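Local coordinates for uncharacterized protein conserved in bacteria with a cystatin-like fold (Silicibacter pomeroyi, PDB 3FLJ) that is of unknown function but has a cystatin-like alpha+beta fold of the SnoaL-like family, whose cone-shaped domain commonly encloses a ligand pocket, at residues 72-77 with 96-101. Residues are numbered along the deposited sequence; the frame is centred on the assembly and turned at random.
Sequences GQVFSE and CKVGEL
With CG of Phe75 turned beside its own backbone N (chi1 -64°) and SG of Cys96 set between backbone N and carbonyl carbon (chi1 62°), the thiol sulfur comes to lie over one face of the phenyl ring. SG is 3.6 Å from the centroid of the Phe75 ring, close to the ring normal, a Cys sulfur-aromatic contact. Val98 meets the same ring differently: its CG2 methyl sits at the edge, in plane, 3.7 Å from CD1 of Phe75. The other methyl, CG1 of Val98, touches CG1 of Val74 in the last turn of helix 61-74. The chain leaves the helical conformation at Phe75, and the firm antiparallel pair with the end of strand 89-98 is the next residue, Ser76, with Lys97. The two form a hydrogen-bonded pair, Ser76 N to Lys97 O at 3.0 Å and Lys97 N to Ser76 O at 2.8 Å. Here helix 61-74 gives way to the curved sheet of the SnoaL-like, cystatin-type fold; an unidentified molecule, probably from the crystallisation liquor, lies about 4 Å from the Phe75 side chain (nearest atoms) and may mark a pocket. Phe75 CA makes a CA-H...O contact with Lys97 O, which also takes a long hydrogen bond from a water. That water donates to Val74 O as well and accepts from Ser76 OG and Gly99 N, so it ties the helix end to the type II' turn of Val98 to Leu101. A second water, donating to both, bridges Ser76 OG and Gly99 O. The extended Glu77 chain lies against the aliphatic part of Lys97, both headed in one direction, with OE1 of Glu77 3.4 Å from CD of Lys97. Their charged ends stay apart, Glu77 OE2 being 4.8 Å from Lys97 NZ, beyond a salt bridge.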
loop_
_atom_site.group_PDB
_atom_site.type_symbol
_atom_site.label_atom_id
_atom_site.label_comp_id
_atom_site.label_asym_id
_atom_site.label_seq_id
_atom_site.Cartn_x
_atom_site.Cartn_y
_atom_site.Cartn_z
ATOM N N GLY A 72 -0.022 16.396 2.265
ATOM C CA GLY A 72 -1.426 16.827 2.384
ATOM C C GLY A 72 -1.807 17.965 1.446
ATOM O O GLY A 72 -2.921 17.982 0.917
ATOM N N GLN A 73 -0.873 18.898 1.250
ATOM C CA GLN A 73 -1.016 20.014 0.316
ATOM C C GLN A 73 -1.050 19.557 -1.152
ATOM O O GLN A 73 -1.856 20.082 -1.929
ATOM C CB GLN A 73 0.129 21.022 0.495
ATOM C CG GLN A 73 0.093 21.822 1.804
ATOM C CD GLN A 73 -0.587 23.172 1.698
ATOM O OE1 GLN A 73 -1.400 23.429 0.801
ATOM N NE2 GLN A 73 -0.239 24.059 2.618
ATOM N N VAL A 74 -0.164 18.613 -1.512
ATOM C CA VAL A 74 -0.098 18.055 -2.874
ATOM C C VAL A 74 -1.397 17.319 -3.228
ATOM O O VAL A 74 -1.962 17.556 -4.304
ATOM C CB VAL A 74 1.129 17.114 -3.078
ATOM C CG1 VAL A 74 1.102 16.429 -4.455
ATOM C CG2 VAL A 74 2.432 17.894 -2.921
ATOM N N PHE A 75 -1.870 16.462 -2.317
ATOM C CA PHE A 75 -3.099 15.699 -2.550
ATOM C C PHE A 75 -4.366 16.560 -2.581
ATOM O O PHE A 75 -4.459 17.560 -1.883
ATOM C CB PHE A 75 -3.326 14.583 -1.503
ATOM C CG PHE A 75 -2.290 13.470 -1.488
ATOM C CD1 PHE A 75 -1.605 13.029 -2.649
ATOM C CD2 PHE A 75 -2.113 12.741 -0.302
ATOM C CE1 PHE A 75 -0.698 11.953 -2.583
ATOM C CE2 PHE A 75 -1.215 11.652 -0.237
ATOM C CZ PHE A 75 -0.508 11.260 -1.368
ATOM N N SER A 76 -5.315 16.149 -3.416
ATOM C CA SER A 76 -6.649 16.740 -3.506
ATOM C C SER A 76 -7.663 15.600 -3.490
ATOM O O SER A 76 -7.310 14.448 -3.773
ATOM C CB SER A 76 -6.797 17.583 -4.771
ATOM O OG SER A 76 -6.456 16.842 -5.920
ATOM N N GLU A 77 -8.910 15.932 -3.145
ATOM C CA GLU A 77 -10.017 14.975 -3.051
ATOM C C GLU A 77 -9.646 13.780 -2.141
ATOM O O GLU A 77 -9.954 12.639 -2.450
ATOM C CB GLU A 77 -10.439 14.503 -4.462
ATOM C CG GLU A 77 -10.794 15.639 -5.440
ATOM C CD GLU A 77 -11.373 15.166 -6.793
ATOM O OE1 GLU A 77 -11.670 13.956 -6.977
ATOM O OE2 GLU A 77 -11.547 16.034 -7.690
ATOM N N CYS A 96 -7.173 9.501 -3.450
ATOM C CA CYS A 96 -6.970 10.938 -3.681
ATOM C C CYS A 96 -6.545 11.169 -5.132
ATOM O O CYS A 96 -6.599 10.233 -5.960
ATOM C CB CYS A 96 -5.912 11.493 -2.697
ATOM S SG CYS A 96 -4.313 10.745 -2.877
ATOM N N LYS A 97 -6.234 12.423 -5.450
ATOM C CA LYS A 97 -5.649 12.790 -6.736
ATOM C C LYS A 97 -4.376 13.619 -6.528
ATOM O O LYS A 97 -4.206 14.261 -5.478
ATOM C CB LYS A 97 -6.643 13.562 -7.618
ATOM C CG LYS A 97 -7.977 12.864 -7.811
ATOM C CD LYS A 97 -8.891 13.518 -8.843
ATOM C CE LYS A 97 -8.425 13.261 -10.271
ATOM N NZ LYS A 97 -9.423 13.668 -11.313
ATOM N N VAL A 98 -3.470 13.526 -7.506
ATOM C CA VAL A 98 -2.275 14.371 -7.617
ATOM C C VAL A 98 -2.537 15.073 -8.952
ATOM O O VAL A 98 -2.346 14.472 -10.025
ATOM C CB VAL A 98 -0.960 13.567 -7.600
ATOM C CG1 VAL A 98 0.231 14.491 -7.790
ATOM C CG2 VAL A 98 -0.832 12.808 -6.294
ATOM N N GLY A 99 -3.049 16.309 -8.870
ATOM C CA GLY A 99 -3.481 17.064 -10.036
ATOM C C GLY A 99 -4.704 16.360 -10.606
ATOM O O GLY A 99 -5.674 16.114 -9.876
ATOM N N GLU A 100 -4.638 16.009 -11.892
ATOM C CA GLU A 100 -5.705 15.246 -12.569
ATOM C C GLU A 100 -5.546 13.717 -12.471
ATOM O O GLU A 100 -6.455 12.999 -12.898
ATOM C CB GLU A 100 -5.807 15.671 -14.049
ATOM C CG GLU A 100 -6.114 17.176 -14.263
ATOM C CD GLU A 100 -7.438 17.648 -13.611
ATOM O OE1 GLU A 100 -8.409 16.849 -13.520
ATOM O OE2 GLU A 100 -7.505 18.827 -13.189
ATOM N N LEU A 101 -4.448 13.226 -11.885
ATOM C CA LEU A 101 -4.149 11.799 -11.809
ATOM C C LEU A 101 -4.701 11.188 -10.530
ATOM O O LEU A 101 -4.458 11.723 -9.451
ATOM C CB LEU A 101 -2.640 11.567 -11.852
ATOM C CG LEU A 101 -1.859 11.999 -13.097
ATOM C CD1 LEU A 101 -0.381 11.811 -12.847
ATOM C CD2 LEU A 101 -2.296 11.219 -14.338
HETATM O O HOH W 1 -3.856 17.422 -6.299
HETATM O O HOH W 2 -7.442 17.535 -8.369
#